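Local coordinates for protein putative 4-amino-4-deoxychorismate lyase (Thermus thermophilus, PDB 2ZGI) that belongs to the class-IV pyridoxal-phosphate-dependent aminotransferase family, binds pyridoxal 5'-phosphate and is probably a lyase, putatively acting on 4-amino-4-deoxychorismate, at residues E107-R112 / L223-P228; E186-A191 / E237-A242. All coordinates share one frame; numbering follows the deposited sequence.

The two contacts interleave along the chain: 107-112, 186-191, 223-228 and 237-242 follow in that order, pairing first with third and second with fourth. Their centres lie about 16 Å apart and their nearest atoms about 7 Å apart, without touching. Strand 223-224, an outermost strand of the mixed five-stranded sheet, takes part in contact 1 and is followed in the chain by helix 233-239 of contact 2. Contact 1 thus ties that sheet to the approach to strand 111-117 of the three-stranded sheet, whereas contact 2 sets the C-terminal segment against helix 183-194, whose first residues, Ile183 and Thr184, bind pyridoxal 5'-phosphate.

Contact 1: residues E107-R112 / L223-P228; sequences EGVRVR and LPVRPP
Val109 CG1 fits against the branched end of Leu223, where it lies 4.0 Å from Leu223 CG and about as far from both methyls; the two side chains cross at roughly a right angle. The chi1 of -59° sends this methyl to Leu223 and leaves CG2 near Pro224 O. Further along, Val111 CG1 abuts Val225 CG2 at 3.5 Å. The backbones form a single beta bridge, Val109 with Val225. Val109 N donates to Pro224 O at 3.0 Å, in the plane of the Pro224 carbonyl. Arg226 N donates to Val109 O at 3.0 Å, tilted 24° from the plane of the Val109 carbonyl. The bridge joins the residue just after strand 223-224, at an edge of the five-stranded sheet, to the link between helix 103-107 and strand 111-117. Gly108, the first residue after that helix to leave helical geometry, has positive phi. Its missing side chain leaves room for Arg226 O, 3.7 Å from Gly108 CA, while Pro224 O also approaches Gly108 CA at 3.2 Å. Beyond it, Pro227 CD presses on Glu107 O at 3.3 Å. Leu104 and Phe146 pack on both Val109 and Leu223, and Leu215 touches Val109, Val111 and Val225.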
loop_
_atom_site.group_PDB
_atom_site.type_symbol
_atom_site.label_atom_id
_atom_site.label_comp_id
_atom_site.label_asym_id
_atom_site.label_seq_id
_atom_site.Cartn_x
_atom_site.Cartn_y
_atom_site.Cartn_z
ATOM N N GLU D 107 -5.778 -20.527 29.255
ATOM C CA GLU D 107 -4.851 -20.993 28.213
ATOM C C GLU D 107 -4.703 -20.064 26.986
ATOM O O GLU D 107 -3.767 -20.211 26.182
ATOM C CB GLU D 107 -5.260 -22.408 27.788
ATOM C CG GLU D 107 -5.394 -23.336 29.000
ATOM C CD GLU D 107 -6.161 -24.633 28.724
ATOM O OE1 GLU D 107 -6.553 -24.891 27.559
ATOM O OE2 GLU D 107 -6.367 -25.411 29.693
ATOM N N GLY D 108 -5.616 -19.108 26.845
ATOM C CA GLY D 108 -5.508 -18.112 25.793
ATOM C C GLY D 108 -5.986 -18.560 24.422
ATOM O O GLY D 108 -6.179 -19.753 24.157
ATOM N N VAL D 109 -6.159 -17.581 23.544
ATOM C CA VAL D 109 -6.570 -17.811 22.169
ATOM C C VAL D 109 -5.442 -17.426 21.186
ATOM O O VAL D 109 -4.477 -16.760 21.572
ATOM C CB VAL D 109 -7.841 -16.993 21.814
ATOM C CG1 VAL D 109 -9.021 -17.368 22.750
ATOM C CG2 VAL D 109 -7.561 -15.488 21.874
ATOM N N ARG D 110 -5.594 -17.866 19.937
ATOM C CA ARG D 110 -4.741 -17.480 18.803
ATOM C C ARG D 110 -5.328 -16.258 18.086
ATOM O O ARG D 110 -6.558 -16.170 17.934
ATOM C CB ARG D 110 -4.636 -18.631 17.793
ATOM C CG ARG D 110 -3.967 -19.921 18.342
ATOM C CD ARG D 110 -3.669 -20.934 17.220
ATOM N NE ARG D 110 -4.762 -21.888 16.966
ATOM C CZ ARG D 110 -4.907 -22.615 15.844
ATOM N NH1 ARG D 110 -4.046 -22.503 14.836
ATOM N NH2 ARG D 110 -5.935 -23.451 15.720
ATOM N N VAL D 111 -4.464 -15.325 17.666
ATOM C CA VAL D 111 -4.865 -14.300 16.698
ATOM C C VAL D 111 -4.187 -14.510 15.352
ATOM O O VAL D 111 -3.155 -15.179 15.250
ATOM C CB VAL D 111 -4.619 -12.825 17.147
ATOM C CG1 VAL D 111 -5.291 -12.550 18.471
ATOM C CG2 VAL D 111 -3.102 -12.459 17.190
ATOM N N ARG D 112 -4.769 -13.916 14.331
ATOM C CA ARG D 112 -4.178 -13.853 13.033
ATOM C C ARG D 112 -4.103 -12.370 12.641
ATOM O O ARG D 112 -5.118 -11.642 12.657
ATOM C CB ARG D 112 -5.066 -14.616 12.057
ATOM C CG ARG D 112 -4.864 -14.259 10.619
ATOM C CD ARG D 112 -3.732 -15.079 10.005
ATOM N NE ARG D 112 -3.764 -15.030 8.542
ATOM C CZ ARG D 112 -2.920 -15.700 7.756
ATOM N NH1 ARG D 112 -2.009 -16.509 8.287
ATOM N NH2 ARG D 112 -3.001 -15.574 6.442
ATOM N N LEU D 223 -9.554 -11.236 27.256
ATOM C CA LEU D 223 -9.127 -12.544 26.832
ATOM C C LEU D 223 -7.647 -12.473 26.457
ATOM O O LEU D 223 -7.250 -11.611 25.650
ATOM C CB LEU D 223 -9.998 -12.943 25.647
ATOM C CG LEU D 223 -10.156 -14.332 25.056
ATOM C CD1 LEU D 223 -10.600 -15.411 26.042
ATOM C CD2 LEU D 223 -11.187 -14.171 23.963
ATOM N N PRO D 224 -6.818 -13.360 27.050
ATOM C CA PRO D 224 -5.413 -13.308 26.693
ATOM C C PRO D 224 -5.159 -14.045 25.391
ATOM O O PRO D 224 -5.857 -15.013 25.083
ATOM C CB PRO D 224 -4.731 -14.043 27.854
ATOM C CG PRO D 224 -5.730 -15.064 28.299
ATOM C CD PRO D 224 -7.102 -14.443 28.020
ATOM N N VAL D 225 -4.167 -13.567 24.637
ATOM C CA VAL D 225 -3.641 -14.294 23.505
ATOM C C VAL D 225 -2.477 -15.140 24.043
ATOM O O VAL D 225 -1.538 -14.604 24.651
ATOM C CB VAL D 225 -3.166 -13.347 22.378
ATOM C CG1 VAL D 225 -2.568 -14.137 21.226
ATOM C CG2 VAL D 225 -4.316 -12.449 21.878
ATOM N N ARG D 226 -2.552 -16.456 23.833
ATOM C CA ARG D 226 -1.610 -17.413 24.437
ATOM C C ARG D 226 -1.691 -17.285 25.961
ATOM O O ARG D 226 -2.362 -16.364 26.466
ATOM C CB ARG D 226 -0.173 -17.208 23.908
ATOM C CG ARG D 226 -0.115 -17.126 22.398
ATOM C CD ARG D 226 1.251 -17.503 21.839
ATOM N NE ARG D 226 1.108 -18.220 20.568
ATOM C CZ ARG D 226 1.521 -17.786 19.376
ATOM N NH1 ARG D 226 2.148 -16.619 19.240
ATOM N NH2 ARG D 226 1.312 -18.544 18.312
ATOM N N PRO D 227 -1.066 -18.221 26.706
ATOM C CA PRO D 227 -1.170 -18.109 28.161
ATOM C C PRO D 227 -0.792 -16.726 28.668
ATOM O O PRO D 227 0.204 -16.161 28.214
ATOM C CB PRO D 227 -0.186 -19.170 28.656
ATOM C CG PRO D 227 -0.330 -20.261 27.630
ATOM C CD PRO D 227 -0.544 -19.542 26.304
ATOM N N PRO D 228 -1.599 -16.166 29.588
ATOM C CA PRO D 228 -1.266 -14.847 30.124
ATOM C C PRO D 228 -0.112 -14.905 31.126
ATOM O O PRO D 228 0.155 -15.966 31.704
ATOM C CB PRO D 228 -2.549 -14.429 30.847
ATOM C CG PRO D 228 -3.188 -15.723 31.258
ATOM C CD PRO D 228 -2.832 -16.718 30.182
#

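Contact 2: residues E186-A191 / E237-A242; sequences EKVAEA and ERFLPA
Helix 183-194 and the end region of helix 233-239 stand one side-chain layer apart, with Val188 CA 7.8 Å from Phe239 CA and Ala191 CA 8.4 Å from Arg238 CA. The layer is filled chiefly by the ring of Phe239. Val188 CG2 sits over one face of this ring, 3.7 Å from the centroid and only 14° off the normal, a CH-pi contact. The aliphatic part of Arg238, the preceding residue in the chain, lies with its CG over the opposite face, offset toward the rim. Ala191 CB, from the same helix as Val188, lies at the ring edge, near its plane, 3.8 Å from Phe239 CE2; Lys187 CB is 3.7 Å from Phe239 CE1. Lys187 O approaches Phe239 CZ obliquely while accepting the helical bond from Ala191 N. The contact packs helix 233-239 on helix 183-194, which spans the crossover between the adjacent parallel strands 172-176 and 198-202 and carries the cofactor-binding Ile183 and Thr184 at its start. Arg238 is extended from CG to NE and lays its CD 3.7 Å from Ala191 CB. Lys187 instead bends at chi2 (-45°), and its amino group forms a salt bridge with Glu40 and a cation-pi interaction with Trp37, which also touches Phe239. Leu235 packs against both Val188 and Ala191.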
loop_
_atom_site.group_PDB
_atom_site.type_symbol
_atom_site.label_atom_id
_atom_site.label_comp_id
_atom_site.label_asym_id
_atom_site.label_seq_id
_atom_site.Cartn_x
_atom_site.Cartn_y
_atom_site.Cartn_z
ATOM N N GLU D 186 -10.934 0.704 27.823
ATOM C CA GLU D 186 -10.863 1.800 28.802
ATOM C C GLU D 186 -11.087 1.341 30.251
ATOM O O GLU D 186 -10.408 1.788 31.173
ATOM C CB GLU D 186 -11.813 2.924 28.396
ATOM C CG GLU D 186 -11.385 3.609 27.080
ATOM C CD GLU D 186 -9.975 4.197 27.140
ATOM O OE1 GLU D 186 -9.554 4.708 28.224
ATOM O OE2 GLU D 186 -9.284 4.131 26.097
ATOM N N LYS D 187 -12.033 0.434 30.441
ATOM C CA LYS D 187 -12.274 -0.147 31.745
ATOM C C LYS D 187 -11.076 -0.987 32.171
ATOM O O LYS D 187 -10.670 -0.927 33.327
ATOM C CB LYS D 187 -13.556 -0.992 31.754
ATOM C CG LYS D 187 -14.847 -0.235 31.402
ATOM C CD LYS D 187 -14.979 1.118 32.094
ATOM C CE LYS D 187 -16.429 1.578 32.053
ATOM N NZ LYS D 187 -16.775 2.457 33.174
ATOM N N VAL D 188 -10.508 -1.756 31.243
ATOM C CA VAL D 188 -9.341 -2.576 31.572
ATOM C C VAL D 188 -8.156 -1.683 31.990
ATOM O O VAL D 188 -7.490 -1.962 32.998
ATOM C CB VAL D 188 -8.970 -3.583 30.466
ATOM C CG1 VAL D 188 -7.629 -4.228 30.764
ATOM C CG2 VAL D 188 -10.043 -4.678 30.350
ATOM N N ALA D 189 -7.933 -0.608 31.238
ATOM C CA ALA D 189 -6.918 0.392 31.557
ATOM C C ALA D 189 -7.103 0.907 32.992
ATOM O O ALA D 189 -6.172 0.847 33.820
ATOM C CB ALA D 189 -6.999 1.541 30.558
ATOM N N GLU D 190 -8.321 1.361 33.272
ATOM C CA GLU D 190 -8.719 1.880 34.580
ATOM C C GLU D 190 -8.361 0.915 35.717
ATOM O O GLU D 190 -7.701 1.301 36.674
ATOM C CB GLU D 190 -10.214 2.182 34.577
ATOM C CG GLU D 190 -10.647 3.173 35.631
ATOM C CD GLU D 190 -12.121 3.076 35.977
ATOM O OE1 GLU D 190 -12.785 2.083 35.584
ATOM O OE2 GLU D 190 -12.611 3.993 36.674
ATOM N N ALA D 191 -8.784 -0.340 35.588
ATOM C CA ALA D 191 -8.464 -1.388 36.552
ATOM C C ALA D 191 -6.962 -1.686 36.683
ATOM O O ALA D 191 -6.486 -2.005 37.780
ATOM C CB ALA D 191 -9.232 -2.642 36.212
ATOM N N GLU D 237 -9.481 -12.050 35.717
ATOM C CA GLU D 237 -10.517 -12.360 36.712
ATOM C C GLU D 237 -11.601 -11.291 36.767
ATOM O O GLU D 237 -12.788 -11.614 36.722
ATOM C CB GLU D 237 -9.910 -12.513 38.116
ATOM C CG GLU D 237 -9.267 -13.851 38.350
ATOM C CD GLU D 237 -8.490 -13.894 39.646
ATOM O OE1 GLU D 237 -8.008 -12.826 40.097
ATOM O OE2 GLU D 237 -8.351 -15.002 40.203
ATOM N N ARG D 238 -11.187 -10.026 36.860
ATOM C CA ARG D 238 -12.135 -8.918 37.008
ATOM C C ARG D 238 -13.118 -8.808 35.845
ATOM O O ARG D 238 -14.266 -8.435 36.048
ATOM C CB ARG D 238 -11.441 -7.555 37.209
ATOM C CG ARG D 238 -12.460 -6.398 37.380
ATOM C CD ARG D 238 -11.801 -5.034 37.530
ATOM N NE ARG D 238 -12.788 -3.993 37.841
ATOM C CZ ARG D 238 -13.150 -3.640 39.075
ATOM N NH1 ARG D 238 -12.609 -4.235 40.134
ATOM N NH2 ARG D 238 -14.062 -2.687 39.255
ATOM N N PHE D 239 -12.670 -9.150 34.641
ATOM C CA PHE D 239 -13.484 -8.908 33.439
ATOM C C PHE D 239 -14.156 -10.139 32.855
ATOM O O PHE D 239 -14.876 -10.046 31.850
ATOM C CB PHE D 239 -12.671 -8.139 32.398
ATOM C CG PHE D 239 -12.374 -6.732 32.829
ATOM C CD1 PHE D 239 -13.353 -5.744 32.736
ATOM C CD2 PHE D 239 -11.140 -6.406 33.394
ATOM C CE1 PHE D 239 -13.098 -4.432 33.171
ATOM C CE2 PHE D 239 -10.880 -5.105 33.840
ATOM C CZ PHE D 239 -11.867 -4.116 33.730
ATOM N N LEU D 240 -13.909 -11.283 33.490
ATOM C CA LEU D 240 -14.462 -12.555 33.054
ATOM C C LEU D 240 -15.985 -12.530 33.142
ATOM O O LEU D 240 -16.528 -12.243 34.198
ATOM C CB LEU D 240 -13.897 -13.709 33.889
ATOM C CG LEU D 240 -14.396 -15.138 33.650
ATOM C CD1 LEU D 240 -13.678 -15.751 32.435
ATOM C CD2 LEU D 240 -14.175 -15.978 34.912
ATOM N N PRO D 241 -16.674 -12.843 32.023
ATOM C CA PRO D 241 -18.139 -12.780 32.024
ATOM C C PRO D 241 -18.721 -13.676 33.113
ATOM O O PRO D 241 -18.310 -14.839 33.244
ATOM C CB PRO D 241 -18.502 -13.318 30.636
ATOM C CG PRO D 241 -17.341 -12.941 29.799
ATOM C CD PRO D 241 -16.154 -13.190 30.690
ATOM N N ALA D 242 -19.657 -13.139 33.887
ATOM C CA ALA D 242 -20.304 -13.913 34.946
ATOM C C ALA D 242 -21.460 -14.781 34.422
ATOM O O ALA D 242 -22.601 -14.653 34.864
ATOM C CB ALA D 242 -20.777 -12.973 36.069
#